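Local coordinates for pollen allergen Phl p 6 (Phleum pratense, PDB 6TRK), which is a grass pollen allergen whose biochemical role is not established, here in a variant engineered for a more stable all-helical fold, at residues R47-A52 and Q58-L63; D32-F37 and A69-A74; E12-S17 and E92-I97; Q8-D13 and S54-L59. The protein carries 1 engineered substitution. All coordinates share one frame; numbering follows the deposited sequence.

Interaction 1: R47-A52 and Q58-L63; sequences RNLADA and QLVPKL
L49 lays its CD1 methyl against L63, 4.1 Å from L63 CB, and it also meets the L63 CD1 methyl. The two leucines run past each other in opposite directions, so the contact is made flank to flank. At CB the L49 side chain does not yet head for segment 58-63. CG stands trans to the backbone N (chi1 -171°), and the chi2 of 68° then turns CD1 towards its partners. V60 divides its two branches between neighbours one helical turn apart: CG1 faces L49 CD1 at 4.3 Å, whereas CG2 lies 4.1 Å from A52 CB. A52 is also touched by the tip of L63, with CD1 4.0 Å from A52 CB. The methyl of A52 is therefore held by one branch from V60 and one from L63, and its small size is matched by the short approach of the backbones, whose A52 CA and V60 CA lie 6.3 Å apart. These residues pack next to the closed end of an antiparallel helical hairpin within the four-helix bundle, where helix 30-55 turns back into helix 60-76. All four contacts are apolar and bury 203 Å² in total. Beyond the pair, L63 reaches I97 of helix 82-98 and also Y45, apparently the engineered tyrosine. On another side of helix 30-55, N48 donates through ND2 to S17 OG of helix 2-23.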
loop_
_atom_site.group_PDB
_atom_site.type_symbol
_atom_site.label_atom_id
_atom_site.label_comp_id
_atom_site.label_asym_id
_atom_site.label_seq_id
_atom_site.Cartn_x
_atom_site.Cartn_y
_atom_site.Cartn_z
ATOM N N ARG A 47 9.830 5.273 4.402
ATOM C CA ARG A 47 10.415 4.927 5.694
ATOM C C ARG A 47 10.209 3.443 5.991
ATOM O O ARG A 47 11.140 2.778 6.460
ATOM C CB ARG A 47 9.817 5.796 6.794
ATOM C CG ARG A 47 10.196 7.262 6.672
ATOM C CD ARG A 47 9.366 8.124 7.659
ATOM N NE ARG A 47 9.600 9.539 7.473
ATOM C CZ ARG A 47 8.740 10.502 7.819
ATOM N NH1 ARG A 47 7.588 10.186 8.377
ATOM N NH2 ARG A 47 9.069 11.764 7.597
ATOM N N ASN A 48 9.010 2.904 5.698
ATOM C CA ASN A 48 8.768 1.487 5.943
ATOM C C ASN A 48 9.646 0.605 5.059
ATOM O O ASN A 48 10.137 -0.434 5.508
ATOM C CB ASN A 48 7.284 1.146 5.720
ATOM C CG ASN A 48 6.377 1.706 6.818
ATOM O OD1 ASN A 48 6.737 1.711 7.998
ATOM N ND2 ASN A 48 5.196 2.160 6.426
ATOM N N LEU A 49 9.839 1.000 3.799
ATOM C CA LEU A 49 10.663 0.224 2.888
ATOM C C LEU A 49 12.114 0.185 3.350
ATOM O O LEU A 49 12.761 -0.865 3.292
ATOM C CB LEU A 49 10.537 0.797 1.479
ATOM C CG LEU A 49 11.155 -0.013 0.348
ATOM C CD1 LEU A 49 10.448 -1.336 0.089
ATOM C CD2 LEU A 49 11.140 0.865 -0.903
ATOM N N ALA A 50 12.621 1.296 3.871
ATOM C CA ALA A 50 13.992 1.277 4.375
ATOM C C ALA A 50 14.119 0.403 5.616
ATOM O O ALA A 50 15.162 -0.237 5.812
ATOM C CB ALA A 50 14.470 2.703 4.653
ATOM N N ASP A 51 13.093 0.345 6.464
ATOM C CA ASP A 51 13.124 -0.630 7.551
ATOM C C ASP A 51 13.188 -2.060 7.023
ATOM O O ASP A 51 13.896 -2.903 7.587
ATOM C CB ASP A 51 11.910 -0.464 8.456
ATOM C CG ASP A 51 11.997 0.767 9.330
ATOM O OD1 ASP A 51 13.125 1.293 9.508
ATOM O OD2 ASP A 51 10.946 1.198 9.843
ATOM N N ALA A 52 12.436 -2.361 5.959
ATOM C CA ALA A 52 12.503 -3.696 5.374
ATOM C C ALA A 52 13.888 -3.996 4.814
ATOM O O ALA A 52 14.390 -5.120 4.952
ATOM C CB ALA A 52 11.452 -3.837 4.258
ATOM N N GLN A 58 14.590 -9.826 2.175
ATOM C CA GLN A 58 13.874 -10.761 1.323
ATOM C C GLN A 58 12.455 -10.296 1.017
ATOM O O GLN A 58 11.854 -10.743 0.038
ATOM C CB GLN A 58 13.838 -12.143 1.999
ATOM C CG GLN A 58 12.986 -12.199 3.261
ATOM C CD GLN A 58 13.699 -11.740 4.560
ATOM O OE1 GLN A 58 14.823 -11.187 4.559
ATOM N NE2 GLN A 58 13.032 -11.976 5.687
ATOM N N LEU A 59 11.895 -9.419 1.848
ATOM C CA LEU A 59 10.547 -8.908 1.612
ATOM C C LEU A 59 10.524 -7.793 0.577
ATOM O O LEU A 59 9.462 -7.477 0.035
ATOM C CB LEU A 59 9.976 -8.408 2.934
ATOM C CG LEU A 59 8.538 -7.908 3.027
ATOM C CD1 LEU A 59 7.585 -9.029 2.694
ATOM C CD2 LEU A 59 8.276 -7.390 4.420
ATOM N N VAL A 60 11.674 -7.159 0.312
ATOM C CA VAL A 60 11.672 -5.942 -0.504
ATOM C C VAL A 60 11.105 -6.179 -1.902
ATOM O O VAL A 60 10.314 -5.342 -2.371
ATOM C CB VAL A 60 13.085 -5.333 -0.539
ATOM C CG1 VAL A 60 13.164 -4.214 -1.552
ATOM C CG2 VAL A 60 13.436 -4.840 0.835
ATOM N N PRO A 61 11.484 -7.237 -2.631
ATOM C CA PRO A 61 10.897 -7.432 -3.971
ATOM C C PRO A 61 9.403 -7.631 -3.945
ATOM O O PRO A 61 8.715 -7.281 -4.920
ATOM C CB PRO A 61 11.587 -8.696 -4.502
ATOM C CG PRO A 61 12.758 -8.908 -3.621
ATOM C CD PRO A 61 12.506 -8.255 -2.319
ATOM N N LYS A 62 8.883 -8.226 -2.863
ATOM C CA LYS A 62 7.433 -8.392 -2.741
ATOM C C LYS A 62 6.755 -7.039 -2.497
ATOM O O LYS A 62 5.741 -6.736 -3.131
ATOM C CB LYS A 62 7.136 -9.374 -1.612
ATOM C CG LYS A 62 7.592 -10.818 -1.910
ATOM C CD LYS A 62 7.317 -11.698 -0.682
ATOM C CE LYS A 62 7.862 -13.095 -0.815
ATOM N NZ LYS A 62 7.563 -13.854 0.435
ATOM N N LEU A 63 7.312 -6.220 -1.594
ATOM C CA LEU A 63 6.778 -4.882 -1.397
ATOM C C LEU A 63 6.871 -4.066 -2.675
ATOM O O LEU A 63 5.901 -3.374 -3.037
ATOM C CB LEU A 63 7.494 -4.177 -0.245
ATOM C CG LEU A 63 7.199 -4.735 1.157
ATOM C CD1 LEU A 63 8.087 -4.011 2.193
ATOM C CD2 LEU A 63 5.745 -4.576 1.489
#

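Interaction 2: D32-F37 and A69-A74; sequences DKYKTF and AAYNAA
Apolar contact between Y34 and A74 is made at the phenol end of the tyrosine, with Y34 CZ 3.8 Å from A74 CB. The closest approach is 3.5 Å from Y34 OH to A74 CB, a methyl against the hydroxyl oxygen, and the methyl meets the ring obliquely. The Y34 side chain gets there because CG is trans to the backbone N (chi1 -179°), which sends the ring straight out across the gap between helices whose closest CA atoms, those of Y34 and A74, are still 8.8 Å apart. Y71 adds a peripheral touch, its side chain crossing that of Y34 at about a right angle, but Y71 has two deposited conformers, of which one is described, so this approach is less certain. Only 108 Å² is buried in all. In the antiparallel four-helix bundle the pair spans helices 30-55 and 60-76 well away from the turn that connects them, and helix 82-98 lines the same site through F86, which touches both Y34 and A70. F37, one turn on from Y34, meets F86 and Y83 edge-to-face. Polar linkage between the segments runs through a water: it lies 2.8 Å from Y34 OH and donates to the backbone Y71 O at 2.9 Å. Electrostatic pairing stays within segment 32-37, where K35 NZ forms a salt bridge with D32 OD1 at 3.2 Å, its hydrogen bond weak.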
loop_
_atom_site.group_PDB
_atom_site.type_symbol
_atom_site.label_atom_id
_atom_site.label_comp_id
_atom_site.label_asym_id
_atom_site.label_seq_id
_atom_site.Cartn_x
_atom_site.Cartn_y
_atom_site.Cartn_z
ATOM N N ASP A 32 -8.636 16.237 -6.169
ATOM C CA ASP A 32 -7.369 16.392 -5.470
ATOM C C ASP A 32 -7.022 15.198 -4.601
ATOM O O ASP A 32 -5.925 15.162 -4.041
ATOM C CB ASP A 32 -7.400 17.667 -4.637
ATOM C CG ASP A 32 -7.704 18.899 -5.472
ATOM O OD1 ASP A 32 -6.962 19.156 -6.433
ATOM O OD2 ASP A 32 -8.696 19.596 -5.159
ATOM N N LYS A 33 -7.904 14.197 -4.496
ATOM C CA LYS A 33 -7.652 13.101 -3.562
ATOM C C LYS A 33 -6.394 12.311 -3.922
ATOM O O LYS A 33 -5.578 11.988 -3.048
ATOM C CB LYS A 33 -8.852 12.161 -3.510
ATOM C CG LYS A 33 -10.081 12.715 -2.747
ATOM C CD LYS A 33 -11.176 11.647 -2.692
ATOM C CE LYS A 33 -12.515 12.235 -2.208
ATOM N NZ LYS A 33 -12.392 12.534 -0.790
ATOM N N TYR A 34 -6.217 11.961 -5.199
ATOM C CA TYR A 34 -5.082 11.101 -5.503
ATOM C C TYR A 34 -3.753 11.799 -5.218
ATOM O O TYR A 34 -2.837 11.187 -4.636
ATOM C CB TYR A 34 -5.129 10.602 -6.944
ATOM C CG TYR A 34 -3.967 9.688 -7.240
ATOM C CD1 TYR A 34 -3.769 8.534 -6.513
ATOM C CD2 TYR A 34 -3.047 10.005 -8.237
ATOM C CE1 TYR A 34 -2.720 7.714 -6.754
ATOM C CE2 TYR A 34 -1.978 9.157 -8.477
ATOM C CZ TYR A 34 -1.838 8.021 -7.728
ATOM O OH TYR A 34 -0.778 7.158 -7.957
ATOM N N LYS A 35 -3.622 13.072 -5.623
ATOM C CA LYS A 35 -2.376 13.799 -5.394
ATOM C C LYS A 35 -2.087 13.953 -3.910
ATOM O O LYS A 35 -0.931 13.851 -3.483
ATOM C CB LYS A 35 -2.438 15.161 -6.073
ATOM C CG LYS A 35 -1.172 15.981 -6.005
ATOM C CD LYS A 35 -1.387 17.467 -6.431
ATOM C CE LYS A 35 -2.696 17.748 -7.208
ATOM N NZ LYS A 35 -3.837 18.324 -6.391
ATOM N N THR A 36 -3.136 14.198 -3.107
ATOM C CA THR A 36 -2.985 14.315 -1.661
ATOM C C THR A 36 -2.564 12.987 -1.048
ATOM O O THR A 36 -1.609 12.922 -0.254
ATOM C CB THR A 36 -4.304 14.817 -1.058
ATOM O OG1 THR A 36 -4.598 16.160 -1.527
ATOM C CG2 THR A 36 -4.274 14.783 0.463
ATOM N N PHE A 37 -3.261 11.912 -1.417
ATOM C CA PHE A 37 -2.927 10.585 -0.911
ATOM C C PHE A 37 -1.490 10.210 -1.270
ATOM O O PHE A 37 -0.717 9.715 -0.435
ATOM C CB PHE A 37 -3.907 9.548 -1.508
ATOM C CG PHE A 37 -3.400 8.149 -1.424
ATOM C CD1 PHE A 37 -3.567 7.411 -0.276
ATOM C CD2 PHE A 37 -2.712 7.573 -2.464
ATOM C CE1 PHE A 37 -3.086 6.126 -0.161
ATOM C CE2 PHE A 37 -2.176 6.288 -2.348
ATOM C CZ PHE A 37 -2.377 5.568 -1.215
ATOM N N ALA A 69 2.078 -2.630 -8.527
ATOM C CA ALA A 69 0.709 -2.977 -8.910
ATOM C C ALA A 69 -0.223 -1.777 -8.741
ATOM O O ALA A 69 -1.058 -1.467 -9.607
ATOM C CB ALA A 69 0.210 -4.140 -8.051
ATOM N N ALA A 70 -0.101 -1.112 -7.591
ATOM C CA ALA A 70 -0.967 0.012 -7.271
ATOM C C ALA A 70 -0.653 1.256 -8.097
ATOM O O ALA A 70 -1.567 1.885 -8.636
ATOM C CB ALA A 70 -0.833 0.325 -5.777
ATOM N N TYR A 71 0.628 1.632 -8.183
ATOM C CA TYR A 71 1.010 2.809 -8.945
ATOM C C TYR A 71 0.650 2.645 -10.412
ATOM O O TYR A 71 0.129 3.569 -11.042
ATOM C CB TYR A 71 2.498 3.070 -8.793
ATOM C CG TYR A 71 2.932 4.272 -9.605
ATOM C CD1 TYR A 71 2.888 5.546 -9.054
ATOM C CD2 TYR A 71 3.349 4.133 -10.920
ATOM C CE1 TYR A 71 3.266 6.645 -9.787
ATOM C CE2 TYR A 71 3.737 5.245 -11.670
ATOM C CZ TYR A 71 3.683 6.490 -11.093
ATOM O OH TYR A 71 4.054 7.594 -11.816
ATOM N N ASN A 72 0.847 1.430 -10.955
ATOM C CA ASN A 72 0.564 1.249 -12.368
ATOM C C ASN A 72 -0.935 1.237 -12.645
ATOM O O ASN A 72 -1.385 1.769 -13.667
ATOM C CB ASN A 72 1.241 -0.017 -12.899
ATOM C CG ASN A 72 2.747 0.139 -13.075
ATOM O OD1 ASN A 72 3.240 1.191 -13.481
ATOM N ND2 ASN A 72 3.488 -0.911 -12.797
ATOM N N ALA A 73 -1.752 0.660 -11.746
ATOM C CA ALA A 73 -3.192 0.721 -11.959
ATOM C C ALA A 73 -3.675 2.167 -11.939
ATOM O O ALA A 73 -4.500 2.567 -12.771
ATOM C CB ALA A 73 -3.902 -0.115 -10.881
ATOM N N ALA A 74 -3.149 2.968 -11.009
ATOM C CA ALA A 74 -3.511 4.378 -10.953
ATOM C C ALA A 74 -3.003 5.132 -12.177
ATOM O O ALA A 74 -3.714 5.982 -12.712
ATOM C CB ALA A 74 -2.963 4.998 -9.660
HETATM O O HOH W 1 -0.147 6.470 -10.585
#

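Interaction 3: E12-S17 and E92-I97; sequences EDVNAS and EALRII. With ZN (zinc ion), chain C.
L94 sets its CD2 methyl over the flat face of the N15 amide. L94 CD2 lies 3.8 Å from N15 CG, nearly all of it perpendicular to the amide plane, and N15 OD1 and ND2 are both 4.1 Å away. The other branch, L94 CD1, reaches V14 CG1 at a looser 4.4 Å. For N15 a chi1 of -152° and a chi2 close to zero turn the amide so that its face, and not its polar atoms, receives the leucine. Next outward comes a water bridge: the water lies in the guanidinium plane of R95, 3.1 Å from R95 NH2; R95 has two conformers, so this link is provisional. R95 NH1 also donates to V103 O. Farther round helix 82-98, away from helix 2-23, the extended side chain of E92 carries a zinc ion on OE1 at 2.0 Å. E92 OE2 stays 3.0 Å from the zinc, which indicates one-oxygen binding, with H104 and a water as further ligands. The contact thus joins the first and last helices of the bundle by apolar packing on an amide face, while N15 ND2 makes a weak bond to the water that R95 also holds.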
loop_
_atom_site.group_PDB
_atom_site.type_symbol
_atom_site.label_atom_id
_atom_site.label_comp_id
_atom_site.label_asym_id
_atom_site.label_seq_id
_atom_site.Cartn_x
_atom_site.Cartn_y
_atom_site.Cartn_z
ATOM N N GLU A 12 2.415 -5.266 8.492
ATOM C CA GLU A 12 1.453 -4.529 9.301
ATOM C C GLU A 12 1.758 -3.027 9.325
ATOM O O GLU A 12 0.837 -2.210 9.230
ATOM C CB GLU A 12 1.425 -5.099 10.719
ATOM C CG GLU A 12 0.566 -4.272 11.691
ATOM C CD GLU A 12 -0.851 -4.048 11.186
ATOM O OE1 GLU A 12 -1.445 -2.993 11.525
ATOM O OE2 GLU A 12 -1.378 -4.921 10.452
ATOM N N ASP A 13 3.029 -2.646 9.467
ATOM C CA ASP A 13 3.382 -1.221 9.455
ATOM C C ASP A 13 3.085 -0.578 8.105
ATOM O O ASP A 13 2.620 0.569 8.042
ATOM C CB ASP A 13 4.853 -1.036 9.799
ATOM C CG ASP A 13 5.128 -1.144 11.300
ATOM O OD1 ASP A 13 4.254 -0.735 12.085
ATOM O OD2 ASP A 13 6.214 -1.613 11.683
ATOM N N VAL A 14 3.354 -1.289 7.014
ATOM C CA VAL A 14 3.011 -0.751 5.691
ATOM C C VAL A 14 1.519 -0.498 5.577
ATOM O O VAL A 14 1.075 0.543 5.074
ATOM C CB VAL A 14 3.495 -1.740 4.589
ATOM C CG1 VAL A 14 2.914 -1.367 3.224
ATOM C CG2 VAL A 14 4.994 -1.781 4.495
ATOM N N ASN A 15 0.706 -1.432 6.074
ATOM C CA ASN A 15 -0.743 -1.270 5.987
ATOM C C ASN A 15 -1.241 -0.109 6.839
ATOM O O ASN A 15 -2.081 0.670 6.391
ATOM C CB ASN A 15 -1.398 -2.597 6.379
ATOM C CG ASN A 15 -2.728 -2.793 5.717
ATOM O OD1 ASN A 15 -3.227 -1.936 4.966
ATOM N ND2 ASN A 15 -3.317 -3.958 5.952
ATOM N N ALA A 16 -0.702 0.050 8.032
ATOM C CA ALA A 16 -1.122 1.138 8.902
ATOM C C ALA A 16 -0.777 2.497 8.299
ATOM O O ALA A 16 -1.588 3.424 8.360
ATOM C CB ALA A 16 -0.479 0.961 10.287
ATOM N N SER A 17 0.420 2.627 7.714
ATOM C CA SER A 17 0.778 3.894 7.054
ATOM C C SER A 17 -0.095 4.159 5.836
ATOM O O SER A 17 -0.478 5.307 5.563
ATOM C CB SER A 17 2.238 3.855 6.645
ATOM O OG SER A 17 3.090 3.814 7.752
ATOM N N GLU A 92 -5.254 -5.317 -2.186
ATOM C CA GLU A 92 -5.324 -6.712 -2.645
ATOM C C GLU A 92 -3.935 -7.320 -2.801
ATOM O O GLU A 92 -3.688 -8.472 -2.396
ATOM C CB GLU A 92 -6.128 -6.841 -3.954
ATOM C CG GLU A 92 -7.641 -6.665 -3.746
ATOM C CD GLU A 92 -8.518 -7.095 -4.858
ATOM O OE1 GLU A 92 -9.760 -6.979 -4.655
ATOM O OE2 GLU A 92 -8.037 -7.506 -5.932
ATOM N N ALA A 93 -3.000 -6.584 -3.392
ATOM C CA ALA A 93 -1.664 -7.148 -3.582
ATOM C C ALA A 93 -0.955 -7.368 -2.251
ATOM O O ALA A 93 -0.234 -8.348 -2.093
ATOM C CB ALA A 93 -0.857 -6.236 -4.505
ATOM N N LEU A 94 -1.191 -6.500 -1.261
ATOM C CA LEU A 94 -0.590 -6.714 0.046
ATOM C C LEU A 94 -1.121 -7.987 0.697
ATOM O O LEU A 94 -0.367 -8.727 1.334
ATOM C CB LEU A 94 -0.835 -5.488 0.935
ATOM C CG LEU A 94 0.038 -5.426 2.197
ATOM C CD1 LEU A 94 1.530 -5.266 1.869
ATOM C CD2 LEU A 94 -0.399 -4.262 3.142
ATOM N N ARG A 95 -2.407 -8.278 0.523
ATOM C CA ARG A 95 -2.934 -9.533 1.053
ATOM C C ARG A 95 -2.376 -10.735 0.302
ATOM O O ARG A 95 -2.143 -11.786 0.902
ATOM C CB ARG A 95 -4.467 -9.499 1.026
ATOM C CG ARG A 95 -5.047 -8.585 2.111
ATOM C CD ARG A 95 -6.564 -8.754 2.327
ATOM N NE ARG A 95 -7.358 -8.117 1.278
ATOM C CZ ARG A 95 -7.790 -6.847 1.302
ATOM N NH1 ARG A 95 -8.511 -6.389 0.288
ATOM N NH2 ARG A 95 -7.517 -6.049 2.325
ATOM N N ILE A 96 -2.106 -10.594 -0.995
ATOM C CA ILE A 96 -1.533 -11.700 -1.740
ATOM C C ILE A 96 -0.123 -12.012 -1.228
ATOM O O ILE A 96 0.204 -13.172 -0.950
ATOM C CB ILE A 96 -1.579 -11.411 -3.244
ATOM C CG1 ILE A 96 -3.039 -11.453 -3.723
ATOM C CG2 ILE A 96 -0.724 -12.395 -4.018
ATOM C CD1 ILE A 96 -3.260 -10.890 -5.078
ATOM N N ILE A 97 0.738 -10.990 -1.097
ATOM C CA ILE A 97 2.094 -11.292 -0.648
ATOM C C ILE A 97 2.106 -11.740 0.809
ATOM O O ILE A 97 3.032 -12.447 1.228
ATOM C CB ILE A 97 3.082 -10.127 -0.892
ATOM C CG1 ILE A 97 2.857 -8.966 0.060
ATOM C CG2 ILE A 97 2.994 -9.651 -2.337
ATOM C CD1 ILE A 97 4.048 -8.022 0.178
HETATM ZN ZN ZN C . -11.039 -7.674 -5.980
HETATM O O HOH W 2 -5.498 -6.322 4.623
HETATM O O HOH W 3 -11.391 -6.330 -7.398
#

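Interaction 4: Q8-D13 and S54-L59; sequences QKLIED and SKAPQL
A chi1 of -68° and a chi2 of 161° extend L10 from helix 2-23 towards the turn after helix 30-55, where its CD1 meets A56 CB at 3.6 Å. L59 answers from the other end of that turn with CG trans to its backbone N (chi1 -175°), which carries its two methyls back over helix 2-23. The leucines slide past each other in opposite directions: L59 CD2 sits 3.9 Å from L10 CB, near the root of the partner side chain, and is also 4.1 Å from L10 CD1. That methyl of L10 therefore lies against A56 and L59 together. The second branch of L59 is used on the neighbouring residue, with L59 CD1 4.2 Å from I11 CD1, so adjacent positions of helix 2-23 each receive one methyl of the same leucine.

In the bundle this is where the first helix packs on the link between the second and third. A56 is the first residue to depart from helical backbone angles after helix 30-55, and the turn carries a bond from L59 N to A56 O of 2.8 Å, and A56 and L59 both touch L10. L10 continues this packing onto D51 and A52 of helix 30-55. The three apolar contacts help bury 201 Å². Polar contacts flank the packing: Q58 NE2 donates to E7 OE2, and K55 lies against E6. K55 NZ remains 6.9 Å from D13 OD2, an opposite charge at a distance too great for a salt bridge.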
loop_
_atom_site.group_PDB
_atom_site.type_symbol
_atom_site.label_atom_id
_atom_site.label_comp_id
_atom_site.label_asym_id
_atom_site.label_seq_id
_atom_site.Cartn_x
_atom_site.Cartn_y
_atom_site.Cartn_z
ATOM N N GLN A 8 6.029 -10.112 8.959
ATOM C CA GLN A 8 4.641 -9.795 9.306
ATOM C C GLN A 8 4.525 -8.423 9.965
ATOM O O GLN A 8 3.565 -7.677 9.693
ATOM C CB GLN A 8 4.078 -10.879 10.220
ATOM C CG GLN A 8 3.612 -12.131 9.494
ATOM N N LYS A 9 5.464 -8.084 10.859
ATOM C CA LYS A 9 5.463 -6.758 11.460
ATOM C C LYS A 9 5.605 -5.660 10.409
ATOM O O LYS A 9 4.938 -4.628 10.484
ATOM C CB LYS A 9 6.608 -6.621 12.467
ATOM C CG LYS A 9 6.379 -7.275 13.810
ATOM N N LEU A 10 6.503 -5.850 9.448
ATOM C CA LEU A 10 6.674 -4.839 8.405
ATOM C C LEU A 10 5.424 -4.721 7.544
ATOM O O LEU A 10 5.001 -3.603 7.200
ATOM C CB LEU A 10 7.905 -5.164 7.556
ATOM C CG LEU A 10 9.258 -5.034 8.272
ATOM C CD1 LEU A 10 10.361 -5.787 7.569
ATOM C CD2 LEU A 10 9.646 -3.573 8.406
ATOM N N ILE A 11 4.804 -5.853 7.188
ATOM C CA ILE A 11 3.559 -5.794 6.408
ATOM C C ILE A 11 2.495 -5.037 7.181
ATOM O O ILE A 11 1.776 -4.202 6.621
ATOM C CB ILE A 11 3.111 -7.218 6.023
ATOM C CG1 ILE A 11 4.054 -7.744 4.949
ATOM C CG2 ILE A 11 1.699 -7.235 5.513
ATOM C CD1 ILE A 11 3.937 -9.271 4.782
ATOM N N GLU A 12 2.415 -5.266 8.492
ATOM C CA GLU A 12 1.453 -4.529 9.301
ATOM C C GLU A 12 1.758 -3.027 9.325
ATOM O O GLU A 12 0.837 -2.210 9.230
ATOM C CB GLU A 12 1.425 -5.099 10.719
ATOM C CG GLU A 12 0.566 -4.272 11.691
ATOM C CD GLU A 12 -0.851 -4.048 11.186
ATOM O OE1 GLU A 12 -1.445 -2.993 11.525
ATOM O OE2 GLU A 12 -1.378 -4.921 10.452
ATOM N N ASP A 13 3.029 -2.646 9.467
ATOM C CA ASP A 13 3.382 -1.221 9.455
ATOM C C ASP A 13 3.085 -0.578 8.105
ATOM O O ASP A 13 2.620 0.569 8.042
ATOM C CB ASP A 13 4.853 -1.036 9.799
ATOM C CG ASP A 13 5.128 -1.144 11.300
ATOM O OD1 ASP A 13 4.254 -0.735 12.085
ATOM O OD2 ASP A 13 6.214 -1.613 11.683
ATOM N N SER A 54 16.608 -2.930 5.899
ATOM C CA SER A 54 17.466 -3.199 7.056
ATOM C C SER A 54 17.161 -4.557 7.701
ATOM O O SER A 54 18.077 -5.361 7.922
ATOM C CB SER A 54 17.303 -2.073 8.080
ATOM O OG SER A 54 18.041 -2.358 9.243
ATOM N N LYS A 55 15.885 -4.836 7.987
ATOM C CA LYS A 55 15.489 -5.955 8.835
ATOM C C LYS A 55 15.011 -7.202 8.094
ATOM O O LYS A 55 14.976 -8.276 8.696
ATOM C CB LYS A 55 14.367 -5.505 9.787
ATOM C CG LYS A 55 14.756 -4.382 10.707
ATOM C CD LYS A 55 13.580 -3.886 11.513
ATOM C CE LYS A 55 14.026 -2.911 12.572
ATOM N NZ LYS A 55 13.009 -1.848 12.706
ATOM N N ALA A 56 14.585 -7.091 6.833
ATOM C CA ALA A 56 14.023 -8.244 6.139
ATOM C C ALA A 56 14.140 -8.038 4.641
ATOM O O ALA A 56 13.127 -7.929 3.930
ATOM C CB ALA A 56 12.565 -8.462 6.524
ATOM N N PRO A 57 15.361 -7.967 4.127
ATOM C CA PRO A 57 15.540 -7.620 2.715
ATOM C C PRO A 57 14.878 -8.585 1.755
ATOM O O PRO A 57 14.605 -8.189 0.617
ATOM C CB PRO A 57 17.068 -7.595 2.539
ATOM C CG PRO A 57 17.642 -8.220 3.785
ATOM C CD PRO A 57 16.634 -8.062 4.868
ATOM N N GLN A 58 14.590 -9.826 2.175
ATOM C CA GLN A 58 13.874 -10.761 1.323
ATOM C C GLN A 58 12.455 -10.296 1.017
ATOM O O GLN A 58 11.854 -10.743 0.038
ATOM C CB GLN A 58 13.838 -12.143 1.999
ATOM C CG GLN A 58 12.986 -12.199 3.261
ATOM C CD GLN A 58 13.699 -11.740 4.560
ATOM O OE1 GLN A 58 14.823 -11.187 4.559
ATOM N NE2 GLN A 58 13.032 -11.976 5.687
ATOM N N LEU A 59 11.895 -9.419 1.848
ATOM C CA LEU A 59 10.547 -8.908 1.612
ATOM C C LEU A 59 10.524 -7.793 0.577
ATOM O O LEU A 59 9.462 -7.477 0.035
ATOM C CB LEU A 59 9.976 -8.408 2.934
ATOM C CG LEU A 59 8.538 -7.908 3.027
ATOM C CD1 LEU A 59 7.585 -9.029 2.694
ATOM C CD2 LEU A 59 8.276 -7.390 4.420
#

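In the fold
From the N terminus, helix 2-23 enters two contacts through overlapping segments. Interaction 4 joins it to the turn near residue 56, and interaction 3 closes the longest loop by bringing it to helix 82-98. Helix 30-55 then pairs with helix 60-76 twice: interaction 2 near the start of the former, interaction 1 close to their connection. Interaction 1 nests inside interaction 2, and both nest inside interaction 3, whereas interactions 2 and 4 cross. Interactions 1 and 4 share Q58 and L59, their centres about 6 Å apart; interactions 1 and 2 lie on opposite sides of the chain's centre, about 20 Å between centres. Together they tie all four helices into one bundle.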